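Local coordinates for TRUD (Uncultured prochloron, PDB 4BS9), which is a zinc-containing cyanobactin heterocyclase of the trunkamide pathway that probably uses ATP to convert residues of a precursor peptide into azoline rings, at residues C209-A214 / Q317-G322; E325-R330 / Q440-R445; R572-L577 / L682-S687. One frame throughout, in Å; residues are numbered along the deposited sequence.

Interaction 1 (C209-A214 / Q317-G322); sequences CWHCLA and QCPTCG. With ZN (zinc ion), chain B.
The imidazole of His211 overlaps Thr320 and Pro319 beside a zinc ion. ND1 of His211 meets Thr320 OG1 at the ring's edge, near its plane, in a hydrogen bond of 2.9 Å that either group could donate. From the same ring CE1 reaches the pyrrolidine of Pro319, 3.8 Å from its CG, the two side chains crossing at about a right angle. Placing CG of His211 anti to the backbone N (chi1 -168°) carries the ring across to the other segment. Cys318 SG approaches this ring obliquely, 4.6 Å from its centroid, and is itself a metal ligand. The zinc is gripped by four sulfurs, SG of Cys209, Cys212, Cys318 and Cys321, each at 2.4 Å, two from each segment. Backbone amides support two of them: Cys209 N donates to Cys212 SG, and Cys321 N to Cys318 SG almost straight (176°), which probably tempers the negative charge on the sulfurs. Cys209 also sits at the N-cap of helix 210-217, and Asn176 of helix 172-182 touches both Cys209 and Thr320. Two CxxC pairs brought together from distant parts of the chain make a Cys4 zinc site, consistent with a structural role.

Interaction 2 (E325-R330 / Q440-R445); sequences ETLQRR and QGDEPR
The carboxylate of Asp442 has Leu327 CD1 above its plane, 3.5 Å from OD2, while the guanidinium of Arg445 holds Gly441 O at its edge, in plane, through NH1 (2.8 Å). NH1 of Arg445 also donates to Glu443 O, on a lone pair of that carbonyl, so the side chain folds back over its own loop. Its backbone instead reaches the helix: Arg445 N makes a weak hydrogen bond of 3.4 Å to OE1 of the Gln328 carboxamide. A bend in the Gln328 chain (chi2 58°) brings OE1 round to this amide and close to Pro444 CA. Pro444 packs on the helix backbone, its CD 3.7 Å from Leu327 O. Asp442 OD1 forms a salt bridge with Arg729 NH1, and Glu443 OE2 takes NH2 of the same arginine, which also touches Leu327. With an alanine at Asp442, Arg729 NH1 would probably be left without its carboxylate mate and a gap would open beside Leu327 CD1. The contact sets the start of helix 326-332 against the loop joining helix 425-437 to strand 446-449; Pro444 O, hydrogen-bonded to Thr501 OG1, ties that loop to strand 497-505, the antiparallel partner of strand 446-449.

Interaction 3 (R572-L577 / L682-S687); sequences RPAVDL and LVADAS
One backbone hydrogen bond joins 572-577 to 682-687, Asp685 N to Arg572 O at 3.0 Å, nearly straight at the hydrogen (166°) but with the donor standing above the carbonyl plane. Just beyond it the chain 685-687 folds into an Asx turn, within the YcaO cyclodehydratase region. Arg572 O has a second neighbour in Ala684 CA, 3.3 Å away in a CH...O contact, so this one carbonyl takes much of the join. The side chains add little: Ala574 CB lies 3.8 Å from Ala684 CB in an apolar touch, and Asp685 CB packs equally near to the carbonyl oxygen Arg572 O. The side chain of Arg572 leaves the backbone away from 682-687, and its guanidinium curls back over the following residue, so that Pro573 CD rests 3.5 Å above the centre of one face. NE of Arg572 gives a weak hydrogen bond to Asp603 O. Packing around the join continues on strand 597-603, where Leu602 touches Ala684, and backbone bonds from Ala574 and Asp576 to Lys691 hold the two loops together further along. With CG of Asp685 anti to its own N (chi1 -175°), the carboxylate is turned to its own turn and not to Arg572. There OD1 is gripped twice by Ser687: the backbone N donates from the anti side, out of the carboxylate plane, at 2.8 Å, and Ser687 OG from the syn side, at 2.6 Å from Asp685 OD1.

How the interactions relate
Interactions 1 and 2 are neighbours, with centres 15 Å apart. Gln317 bridges them: its CG packs 3.8 Å from Asp442 OD2, and its CB 4.0 Å from Thr326 OG1. The short chain from 322 to 325 also runs directly from the zinc-binding loop into the helix of interaction 2, so the Cys4 site lies beside the place where this helix packs on the loop 440-445; the Asp442 side chain is about 12 Å from the zinc ion. Interaction 3 stands apart within the YcaO region, its nearest atoms about 38 Å from interaction 2 and about 44 Å from interaction 1. Along the chain the three contacts follow in series, each closing before the next opens.

Interaction 1 (C209-A214 / Q317-G322)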
ATOM      1  N   CYS A 209     -23.311 -18.190   1.107  1.00 61.63           N
ATOM      2  CA  CYS A 209     -24.698 -17.747   1.046  1.00 59.57           C
ATOM      3  C   CYS A 209     -24.752 -16.360   1.692  1.00 56.81           C
ATOM      4  O   CYS A 209     -23.737 -15.860   2.190  1.00 54.29           O
ATOM      5  CB  CYS A 209     -25.616 -18.763   1.718  1.00 60.36           C
ATOM      6  SG  CYS A 209     -25.599 -18.629   3.490  1.00 64.29           S
ATOM      7  N   TRP A 210     -25.926 -15.742   1.679  1.00 55.37           N
ATOM      8  CA  TRP A 210     -26.113 -14.442   2.321  1.00 55.84           C
ATOM      9  C   TRP A 210     -25.844 -14.474   3.817  1.00 57.76           C
ATOM     10  O   TRP A 210     -25.330 -13.504   4.388  1.00 58.62           O
ATOM     11  CB  TRP A 210     -27.529 -13.945   2.111  1.00 56.61           C
ATOM     12  CG  TRP A 210     -27.860 -12.808   2.992  1.00 55.72           C
ATOM     13  CD1 TRP A 210     -27.601 -11.493   2.760  1.00 54.93           C
ATOM     14  CD2 TRP A 210     -28.500 -12.880   4.266  1.00 56.71           C
ATOM     15  NE1 TRP A 210     -28.048 -10.739   3.807  1.00 57.12           N
ATOM     16  CE2 TRP A 210     -28.606 -11.569   4.747  1.00 57.31           C
ATOM     17  CE3 TRP A 210     -28.991 -13.929   5.050  1.00 57.41           C
ATOM     18  CZ2 TRP A 210     -29.189 -11.278   5.970  1.00 56.94           C
ATOM     19  CZ3 TRP A 210     -29.564 -13.640   6.261  1.00 56.85           C
ATOM     20  CH2 TRP A 210     -29.660 -12.329   6.711  1.00 57.04           C
ATOM     21  N   HIS A 211     -26.236 -15.574   4.450  1.00 58.28           N
ATOM     22  CA  HIS A 211     -25.907 -15.838   5.857  1.00 58.60           C
ATOM     23  C   HIS A 211     -24.392 -15.952   6.144  1.00 60.93           C
ATOM     24  O   HIS A 211     -23.933 -15.646   7.264  1.00 64.83           O
ATOM     25  CB  HIS A 211     -26.660 -17.075   6.355  1.00 57.47           C
ATOM     26  CG  HIS A 211     -26.612 -17.249   7.833  1.00 59.47           C
ATOM     27  ND1 HIS A 211     -27.016 -18.407   8.454  1.00 59.96           N
ATOM     28  CD2 HIS A 211     -26.152 -16.431   8.816  1.00 58.98           C
ATOM     29  CE1 HIS A 211     -26.818 -18.293   9.758  1.00 60.69           C
ATOM     30  NE2 HIS A 211     -26.302 -17.101  10.001  1.00 59.44           N
ATOM     31  N   CYS A 212     -23.601 -16.355   5.153  1.00 60.42           N
ATOM     32  CA  CYS A 212     -22.141 -16.311   5.328  1.00 61.51           C
ATOM     33  C   CYS A 212     -21.708 -14.871   5.534  1.00 59.20           C
ATOM     34  O   CYS A 212     -20.906 -14.542   6.426  1.00 56.52           O
ATOM     35  CB  CYS A 212     -21.421 -16.931   4.126  1.00 62.68           C
ATOM     36  SG  CYS A 212     -21.680 -18.717   3.988  1.00 64.02           S
ATOM     37  N   LEU A 213     -22.281 -14.016   4.696  1.00 59.50           N
ATOM     38  CA  LEU A 213     -22.051 -12.582   4.738  1.00 59.05           C
ATOM     39  C   LEU A 213     -22.585 -11.996   6.051  1.00 58.44           C
ATOM     40  O   LEU A 213     -21.872 -11.319   6.781  1.00 55.97           O
ATOM     41  CB  LEU A 213     -22.725 -11.930   3.528  1.00 58.36           C
ATOM     42  CG  LEU A 213     -22.847 -10.411   3.577  1.00 63.01           C
ATOM     43  CD1 LEU A 213     -21.514  -9.760   3.241  1.00 65.03           C
ATOM     44  CD2 LEU A 213     -23.925  -9.935   2.627  1.00 64.11           C
ATOM     45  N   ALA A 214     -23.833 -12.303   6.362  1.00 58.07           N
ATOM     46  CA  ALA A 214     -24.505 -11.689   7.489  1.00 58.34           C
ATOM     47  C   ALA A 214     -23.881 -11.960   8.862  1.00 59.72           C
ATOM     48  O   ALA A 214     -23.840 -11.041   9.661  1.00 62.92           O
ATOM     49  CB  ALA A 214     -25.974 -12.083   7.496  1.00 59.67           C
ATOM     50  N   GLN A 317     -18.932 -23.856   8.321  1.00 58.16           N
ATOM     51  CA  GLN A 317     -19.875 -24.213   9.386  1.00 57.17           C
ATOM     52  C   GLN A 317     -21.166 -23.393   9.335  1.00 55.39           C
ATOM     53  O   GLN A 317     -21.899 -23.282  10.324  1.00 54.30           O
ATOM     54  CB  GLN A 317     -19.203 -24.043  10.750  1.00 56.00           C
ATOM     55  CG  GLN A 317     -18.966 -22.598  11.142  1.00 55.23           C
ATOM     56  CD  GLN A 317     -17.667 -22.043  10.616  1.00 56.09           C
ATOM     57  OE1 GLN A 317     -17.378 -22.107   9.414  1.00 55.43           O
ATOM     58  NE2 GLN A 317     -16.865 -21.483  11.524  1.00 58.18           N
ATOM     59  N   CYS A 318     -21.426 -22.799   8.189  1.00 55.30           N
ATOM     60  CA  CYS A 318     -22.548 -21.932   8.068  1.00 57.71           C
ATOM     61  C   CYS A 318     -23.781 -22.732   8.379  1.00 59.73           C
ATOM     62  O   CYS A 318     -24.037 -23.732   7.720  1.00 65.35           O
ATOM     63  CB  CYS A 318     -22.643 -21.395   6.655  1.00 60.49           C
ATOM     64  SG  CYS A 318     -24.163 -20.490   6.460  1.00 62.62           S
ATOM     65  N   PRO A 319     -24.550 -22.318   9.389  1.00 60.66           N
ATOM     66  CA  PRO A 319     -25.793 -23.036   9.706  1.00 62.32           C
ATOM     67  C   PRO A 319     -26.747 -23.183   8.512  1.00 60.68           C
ATOM     68  O   PRO A 319     -27.396 -24.200   8.383  1.00 64.66           O
ATOM     69  CB  PRO A 319     -26.446 -22.170  10.785  1.00 62.69           C
ATOM     70  CG  PRO A 319     -25.344 -21.357  11.359  1.00 61.81           C
ATOM     71  CD  PRO A 319     -24.329 -21.167  10.275  1.00 60.69           C
ATOM     72  N   THR A 320     -26.824 -22.183   7.651  1.00 59.50           N
ATOM     73  CA  THR A 320     -27.719 -22.254   6.501  1.00 62.50           C
ATOM     74  C   THR A 320     -27.172 -23.120   5.348  1.00 64.40           C
ATOM     75  O   THR A 320     -27.861 -24.028   4.895  1.00 68.82           O
ATOM     76  CB  THR A 320     -28.085 -20.846   5.984  1.00 61.41           C
ATOM     77  OG1 THR A 320     -28.777 -20.135   7.008  1.00 60.67           O
ATOM     78  CG2 THR A 320     -28.985 -20.930   4.794  1.00 63.34           C
ATOM     79  N   CYS A 321     -25.962 -22.845   4.866  1.00 63.89           N
ATOM     80  CA  CYS A 321     -25.451 -23.558   3.693  1.00 65.54           C
ATOM     81  C   CYS A 321     -24.265 -24.494   3.971  1.00 64.78           C
ATOM     82  O   CYS A 321     -23.658 -24.999   3.039  1.00 64.95           O
ATOM     83  CB  CYS A 321     -25.085 -22.558   2.603  1.00 66.50           C
ATOM     84  SG  CYS A 321     -23.446 -21.842   2.803  1.00 65.57           S
ATOM     85  N   GLY A 322     -23.967 -24.754   5.236  1.00 63.90           N
ATOM     86  CA  GLY A 322     -22.827 -25.582   5.601  1.00 65.13           C
ATOM     87  C   GLY A 322     -23.163 -26.611   6.663  1.00 66.66           C
ATOM     88  O   GLY A 322     -24.279 -27.120   6.697  1.00 70.39           O
TER
HETATM   89 ZN    ZN B1782     -23.739 -19.907   4.192  1.00 54.37          ZN

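Interaction 2 (E325-R330 / Q440-R445)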
ATOM      1  N   GLU A 325     -22.994 -28.485  12.874  1.00 65.61           N
ATOM      2  CA  GLU A 325     -22.490 -29.350  13.947  1.00 64.73           C
ATOM      3  C   GLU A 325     -20.976 -29.490  13.953  1.00 63.85           C
ATOM      4  O   GLU A 325     -20.436 -30.135  14.841  1.00 62.80           O
ATOM      5  CB  GLU A 325     -23.096 -30.739  13.878  1.00 68.46           C
ATOM      6  CG  GLU A 325     -24.598 -30.735  13.715  1.00 74.50           C
ATOM      7  CD  GLU A 325     -25.292 -32.004  14.203  1.00 81.58           C
ATOM      8  OE1 GLU A 325     -24.770 -33.136  14.024  1.00 86.03           O
ATOM      9  OE2 GLU A 325     -26.407 -31.864  14.749  1.00 87.20           O
ATOM     10  N   THR A 326     -20.298 -28.878  12.983  1.00 62.14           N
ATOM     11  CA  THR A 326     -18.843 -28.974  12.861  1.00 62.18           C
ATOM     12  C   THR A 326     -18.088 -28.825  14.188  1.00 61.49           C
ATOM     13  O   THR A 326     -17.370 -29.728  14.595  1.00 60.01           O
ATOM     14  CB  THR A 326     -18.321 -27.916  11.875  1.00 60.81           C
ATOM     15  OG1 THR A 326     -19.031 -28.036  10.644  1.00 61.99           O
ATOM     16  CG2 THR A 326     -16.852 -28.080  11.602  1.00 58.87           C
ATOM     17  N   LEU A 327     -18.250 -27.696  14.860  1.00 61.92           N
ATOM     18  CA  LEU A 327     -17.527 -27.486  16.094  1.00 63.56           C
ATOM     19  C   LEU A 327     -18.071 -28.373  17.207  1.00 66.41           C
ATOM     20  O   LEU A 327     -17.316 -28.934  17.992  1.00 68.49           O
ATOM     21  CB  LEU A 327     -17.573 -26.009  16.492  1.00 64.87           C
ATOM     22  CG  LEU A 327     -16.822 -25.033  15.579  1.00 63.79           C
ATOM     23  CD1 LEU A 327     -16.799 -23.652  16.210  1.00 62.71           C
ATOM     24  CD2 LEU A 327     -15.402 -25.500  15.324  1.00 63.06           C
ATOM     25  N   GLN A 328     -19.388 -28.503  17.273  1.00 71.97           N
ATOM     26  CA  GLN A 328     -20.009 -29.446  18.204  1.00 73.23           C
ATOM     27  C   GLN A 328     -19.281 -30.798  18.126  1.00 70.39           C
ATOM     28  O   GLN A 328     -18.818 -31.329  19.119  1.00 68.37           O
ATOM     29  CB  GLN A 328     -21.507 -29.571  17.880  1.00 77.00           C
ATOM     30  CG  GLN A 328     -22.251 -30.649  18.645  1.00 84.16           C
ATOM     31  CD  GLN A 328     -22.175 -30.494  20.170  1.00 91.03           C
ATOM     32  OE1 GLN A 328     -22.120 -29.374  20.710  1.00 88.75           O
ATOM     33  NE2 GLN A 328     -22.205 -31.631  20.878  1.00 93.85           N
ATOM     34  N   ARG A 329     -19.137 -31.320  16.920  1.00 73.42           N
ATOM     35  CA  ARG A 329     -18.468 -32.606  16.692  1.00 73.71           C
ATOM     36  C   ARG A 329     -17.010 -32.610  17.155  1.00 72.06           C
ATOM     37  O   ARG A 329     -16.616 -33.456  17.959  1.00 74.35           O
ATOM     38  CB  ARG A 329     -18.545 -32.964  15.203  1.00 73.43           C
ATOM     39  CG  ARG A 329     -18.088 -34.368  14.852  1.00 77.54           C
ATOM     40  CD  ARG A 329     -18.606 -34.812  13.478  1.00 78.90           C
ATOM     41  NE  ARG A 329     -18.329 -33.808  12.451  1.00 75.21           N
ATOM     42  CZ  ARG A 329     -19.222 -32.983  11.904  1.00 74.51           C
ATOM     43  NH1 ARG A 329     -20.522 -33.036  12.228  1.00 74.65           N
ATOM     44  NH2 ARG A 329     -18.803 -32.096  11.005  1.00 72.10           N
ATOM     45  N   ARG A 330     -16.229 -31.654  16.656  1.00 67.55           N
ATOM     46  CA  ARG A 330     -14.791 -31.608  16.903  1.00 65.68           C
ATOM     47  C   ARG A 330     -14.499 -31.523  18.391  1.00 65.51           C
ATOM     48  O   ARG A 330     -13.547 -32.118  18.899  1.00 63.13           O
ATOM     49  CB  ARG A 330     -14.143 -30.425  16.147  1.00 65.49           C
ATOM     50  CG  ARG A 330     -12.823 -29.935  16.739  1.00 69.40           C
ATOM     51  CD  ARG A 330     -11.832 -29.324  15.745  1.00 72.61           C
ATOM     52  NE  ARG A 330     -12.152 -27.978  15.252  1.00 74.96           N
ATOM     53  CZ  ARG A 330     -12.194 -26.867  15.989  1.00 76.10           C
ATOM     54  NH1 ARG A 330     -11.978 -26.888  17.298  1.00 81.92           N
ATOM     55  NH2 ARG A 330     -12.476 -25.719  15.412  1.00 73.49           N
ATOM     56  N   GLN A 440     -20.243 -17.951  19.248  1.00 55.15           N
ATOM     57  CA  GLN A 440     -21.124 -17.823  18.127  1.00 56.57           C
ATOM     58  C   GLN A 440     -22.451 -18.518  18.375  1.00 56.97           C
ATOM     59  O   GLN A 440     -23.466 -18.051  17.900  1.00 62.83           O
ATOM     60  CB  GLN A 440     -20.460 -18.358  16.855  1.00 57.89           C
ATOM     61  CG  GLN A 440     -19.320 -17.474  16.355  1.00 59.69           C
ATOM     62  CD  GLN A 440     -18.753 -17.910  15.014  1.00 64.51           C
ATOM     63  OE1 GLN A 440     -19.278 -18.818  14.345  1.00 66.61           O
ATOM     64  NE2 GLN A 440     -17.660 -17.277  14.618  1.00 68.12           N
ATOM     65  N   GLY A 441     -22.467 -19.614  19.115  1.00 57.31           N
ATOM     66  CA  GLY A 441     -23.659 -20.462  19.160  1.00 58.51           C
ATOM     67  C   GLY A 441     -23.437 -21.921  18.760  1.00 60.85           C
ATOM     68  O   GLY A 441     -24.155 -22.783  19.257  1.00 59.30           O
ATOM     69  N   ASP A 442     -22.431 -22.200  17.910  1.00 62.95           N
ATOM     70  CA  ASP A 442     -22.076 -23.580  17.446  1.00 61.86           C
ATOM     71  C   ASP A 442     -21.130 -24.372  18.368  1.00 62.93           C
ATOM     72  O   ASP A 442     -20.833 -25.542  18.101  1.00 67.20           O
ATOM     73  CB  ASP A 442     -21.451 -23.542  16.041  1.00 63.65           C
ATOM     74  CG  ASP A 442     -20.325 -22.524  15.919  1.00 70.71           C
ATOM     75  OD1 ASP A 442     -20.047 -21.850  16.940  1.00 80.79           O
ATOM     76  OD2 ASP A 442     -19.721 -22.372  14.820  1.00 74.49           O
ATOM     77  N   GLU A 443     -20.681 -23.757  19.456  1.00 59.99           N
ATOM     78  CA  GLU A 443     -19.608 -24.322  20.274  1.00 60.48           C
ATOM     79  C   GLU A 443     -20.031 -25.613  21.001  1.00 59.48           C
ATOM     80  O   GLU A 443     -21.166 -25.756  21.424  1.00 58.41           O
ATOM     81  CB  GLU A 443     -19.120 -23.288  21.311  1.00 62.22           C
ATOM     82  CG  GLU A 443     -18.493 -22.007  20.752  1.00 62.91           C
ATOM     83  CD  GLU A 443     -19.489 -21.042  20.109  1.00 64.75           C
ATOM     84  OE1 GLU A 443     -20.715 -21.138  20.362  1.00 62.80           O
ATOM     85  OE2 GLU A 443     -19.039 -20.169  19.340  1.00 63.86           O
ATOM     86  N   PRO A 444     -19.100 -26.554  21.174  1.00 63.91           N
ATOM     87  CA  PRO A 444     -19.447 -27.813  21.834  1.00 66.30           C
ATOM     88  C   PRO A 444     -19.875 -27.634  23.286  1.00 66.56           C
ATOM     89  O   PRO A 444     -19.199 -26.935  24.048  1.00 67.11           O
ATOM     90  CB  PRO A 444     -18.138 -28.606  21.762  1.00 64.92           C
ATOM     91  CG  PRO A 444     -17.080 -27.557  21.697  1.00 63.49           C
ATOM     92  CD  PRO A 444     -17.671 -26.511  20.815  1.00 64.82           C
ATOM     93  N   ARG A 445     -20.974 -28.277  23.675  1.00 66.83           N
ATOM     94  CA  ARG A 445     -21.421 -28.190  25.063  1.00 67.17           C
ATOM     95  C   ARG A 445     -22.431 -29.252  25.467  1.00 68.59           C
ATOM     96  O   ARG A 445     -23.058 -29.858  24.615  1.00 70.11           O
ATOM     97  CB  ARG A 445     -22.027 -26.822  25.322  1.00 64.71           C
ATOM     98  CG  ARG A 445     -23.124 -26.450  24.351  1.00 64.87           C
ATOM     99  CD  ARG A 445     -23.286 -24.955  24.391  1.00 65.98           C
ATOM    100  NE  ARG A 445     -24.493 -24.478  23.741  1.00 65.86           N
ATOM    101  CZ  ARG A 445     -24.567 -24.039  22.491  1.00 69.24           C
ATOM    102  NH1 ARG A 445     -23.500 -24.046  21.692  1.00 69.58           N
ATOM    103  NH2 ARG A 445     -25.737 -23.594  22.031  1.00 71.44           N
TER

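Interaction 3 (R572-L577 / L682-S687)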
ATOM      1  N   ARG A 572      13.636 -10.722  45.553  1.00 72.63           N
ATOM      2  CA  ARG A 572      14.006 -11.728  44.583  1.00 74.22           C
ATOM      3  C   ARG A 572      15.444 -11.516  44.118  1.00 74.51           C
ATOM      4  O   ARG A 572      15.927 -10.381  44.106  1.00 76.92           O
ATOM      5  CB  ARG A 572      13.007 -11.617  43.439  1.00 76.54           C
ATOM      6  CG  ARG A 572      12.713 -12.894  42.700  1.00 80.26           C
ATOM      7  CD  ARG A 572      11.857 -13.903  43.454  1.00 81.93           C
ATOM      8  NE  ARG A 572      12.477 -15.227  43.322  1.00 90.33           N
ATOM      9  CZ  ARG A 572      12.898 -15.986  44.336  1.00 96.37           C
ATOM     10  NH1 ARG A 572      12.714 -15.601  45.600  1.00100.78           N
ATOM     11  NH2 ARG A 572      13.485 -17.157  44.088  1.00 97.45           N
ATOM     12  N   PRO A 573      16.158 -12.601  43.755  1.00 74.80           N
ATOM     13  CA  PRO A 573      17.534 -12.384  43.288  1.00 74.82           C
ATOM     14  C   PRO A 573      17.633 -11.840  41.872  1.00 73.00           C
ATOM     15  O   PRO A 573      16.804 -12.137  41.028  1.00 73.61           O
ATOM     16  CB  PRO A 573      18.120 -13.788  43.307  1.00 75.39           C
ATOM     17  CG  PRO A 573      16.951 -14.637  42.996  1.00 75.05           C
ATOM     18  CD  PRO A 573      15.866 -14.043  43.844  1.00 73.88           C
ATOM     19  N   ALA A 574      18.676 -11.074  41.618  1.00 74.27           N
ATOM     20  CA  ALA A 574      18.898 -10.501  40.310  1.00 74.42           C
ATOM     21  C   ALA A 574      19.662 -11.479  39.423  1.00 76.03           C
ATOM     22  O   ALA A 574      20.070 -12.546  39.868  1.00 75.45           O
ATOM     23  CB  ALA A 574      19.655  -9.191  40.450  1.00 76.21           C
ATOM     24  N   VAL A 575      19.865 -11.090  38.172  1.00 77.69           N
ATOM     25  CA  VAL A 575      20.388 -11.972  37.163  1.00 82.13           C
ATOM     26  C   VAL A 575      21.639 -11.357  36.579  1.00 85.52           C
ATOM     27  O   VAL A 575      21.580 -10.271  36.020  1.00 85.47           O
ATOM     28  CB  VAL A 575      19.345 -12.156  36.043  1.00 84.46           C
ATOM     29  CG1 VAL A 575      19.891 -13.031  34.931  1.00 87.88           C
ATOM     30  CG2 VAL A 575      18.060 -12.758  36.596  1.00 84.04           C
ATOM     31  N   ASP A 576      22.771 -12.048  36.711  1.00 90.32           N
ATOM     32  CA  ASP A 576      24.003 -11.648  36.028  1.00 92.50           C
ATOM     33  C   ASP A 576      23.812 -11.862  34.524  1.00 92.66           C
ATOM     34  O   ASP A 576      23.817 -12.993  34.034  1.00 93.39           O
ATOM     35  CB  ASP A 576      25.210 -12.447  36.545  1.00 94.29           C
ATOM     36  CG  ASP A 576      26.545 -11.897  36.057  1.00 95.96           C
ATOM     37  OD1 ASP A 576      26.556 -10.914  35.281  1.00 93.93           O
ATOM     38  OD2 ASP A 576      27.590 -12.456  36.464  1.00 99.30           O
ATOM     39  N   LEU A 577      23.650 -10.759  33.802  1.00 91.58           N
ATOM     40  CA  LEU A 577      23.380 -10.806  32.377  1.00 92.72           C
ATOM     41  C   LEU A 577      24.606 -11.182  31.574  1.00 98.31           C
ATOM     42  O   LEU A 577      24.489 -11.880  30.577  1.00101.55           O
ATOM     43  CB  LEU A 577      22.840  -9.469  31.899  1.00 91.67           C
ATOM     44  CG  LEU A 577      21.606  -9.021  32.693  1.00 89.59           C
ATOM     45  CD1 LEU A 577      21.251  -7.592  32.317  1.00 88.81           C
ATOM     46  CD2 LEU A 577      20.416  -9.958  32.501  1.00 87.07           C
ATOM     47  N   LEU A 682      10.829  -4.788  44.629  1.00 66.46           N
ATOM     48  CA  LEU A 682      11.496  -4.356  43.391  1.00 67.86           C
ATOM     49  C   LEU A 682      13.014  -4.290  43.532  1.00 69.95           C
ATOM     50  O   LEU A 682      13.747  -4.057  42.551  1.00 71.27           O
ATOM     51  CB  LEU A 682      11.013  -2.968  42.975  1.00 67.17           C
ATOM     52  CG  LEU A 682       9.513  -2.784  42.819  1.00 66.05           C
ATOM     53  CD1 LEU A 682       9.187  -1.329  42.545  1.00 67.29           C
ATOM     54  CD2 LEU A 682       9.017  -3.659  41.695  1.00 66.43           C
ATOM     55  N   VAL A 683      13.481  -4.446  44.758  1.00 71.55           N
ATOM     56  CA  VAL A 683      14.895  -4.419  45.031  1.00 75.10           C
ATOM     57  C   VAL A 683      15.403  -5.852  45.071  1.00 77.21           C
ATOM     58  O   VAL A 683      14.744  -6.753  45.603  1.00 79.60           O
ATOM     59  CB  VAL A 683      15.186  -3.726  46.366  1.00 76.69           C
ATOM     60  CG1 VAL A 683      16.684  -3.641  46.603  1.00 79.09           C
ATOM     61  CG2 VAL A 683      14.561  -2.339  46.391  1.00 76.89           C
ATOM     62  N   ALA A 684      16.576  -6.057  44.492  1.00 77.89           N
ATOM     63  CA  ALA A 684      17.198  -7.367  44.482  1.00 78.62           C
ATOM     64  C   ALA A 684      17.652  -7.740  45.889  1.00 79.62           C
ATOM     65  O   ALA A 684      18.138  -6.897  46.651  1.00 78.27           O
ATOM     66  CB  ALA A 684      18.376  -7.391  43.522  1.00 79.98           C
ATOM     67  N   ASP A 685      17.476  -9.012  46.220  1.00 80.20           N
ATOM     68  CA  ASP A 685      17.918  -9.571  47.486  1.00 82.44           C
ATOM     69  C   ASP A 685      19.447  -9.737  47.505  1.00 83.77           C
ATOM     70  O   ASP A 685      19.993 -10.611  46.831  1.00 81.42           O
ATOM     71  CB  ASP A 685      17.232 -10.922  47.672  1.00 86.48           C
ATOM     72  CG  ASP A 685      17.513 -11.544  49.008  1.00 91.95           C
ATOM     73  OD1 ASP A 685      18.424 -11.054  49.711  1.00 97.78           O
ATOM     74  OD2 ASP A 685      16.818 -12.528  49.346  1.00 92.36           O
ATOM     75  N   ALA A 686      20.129  -8.889  48.279  1.00 85.68           N
ATOM     76  CA  ALA A 686      21.598  -8.918  48.388  1.00 86.69           C
ATOM     77  C   ALA A 686      22.076 -10.135  49.174  1.00 87.23           C
ATOM     78  O   ALA A 686      23.231 -10.560  49.043  1.00 85.20           O
ATOM     79  CB  ALA A 686      22.116  -7.641  49.041  1.00 87.31           C
ATOM     80  N   SER A 687      21.171 -10.693  49.979  1.00 89.03           N
ATOM     81  CA  SER A 687      21.443 -11.894  50.776  1.00 93.26           C
ATOM     82  C   SER A 687      21.380 -13.184  49.945  1.00 93.19           C
ATOM     83  O   SER A 687      21.395 -14.285  50.491  1.00 96.36           O
ATOM     84  CB  SER A 687      20.448 -11.993  51.947  1.00 92.73           C
ATOM     85  OG  SER A 687      19.260 -12.675  51.573  1.00 89.84           O
TER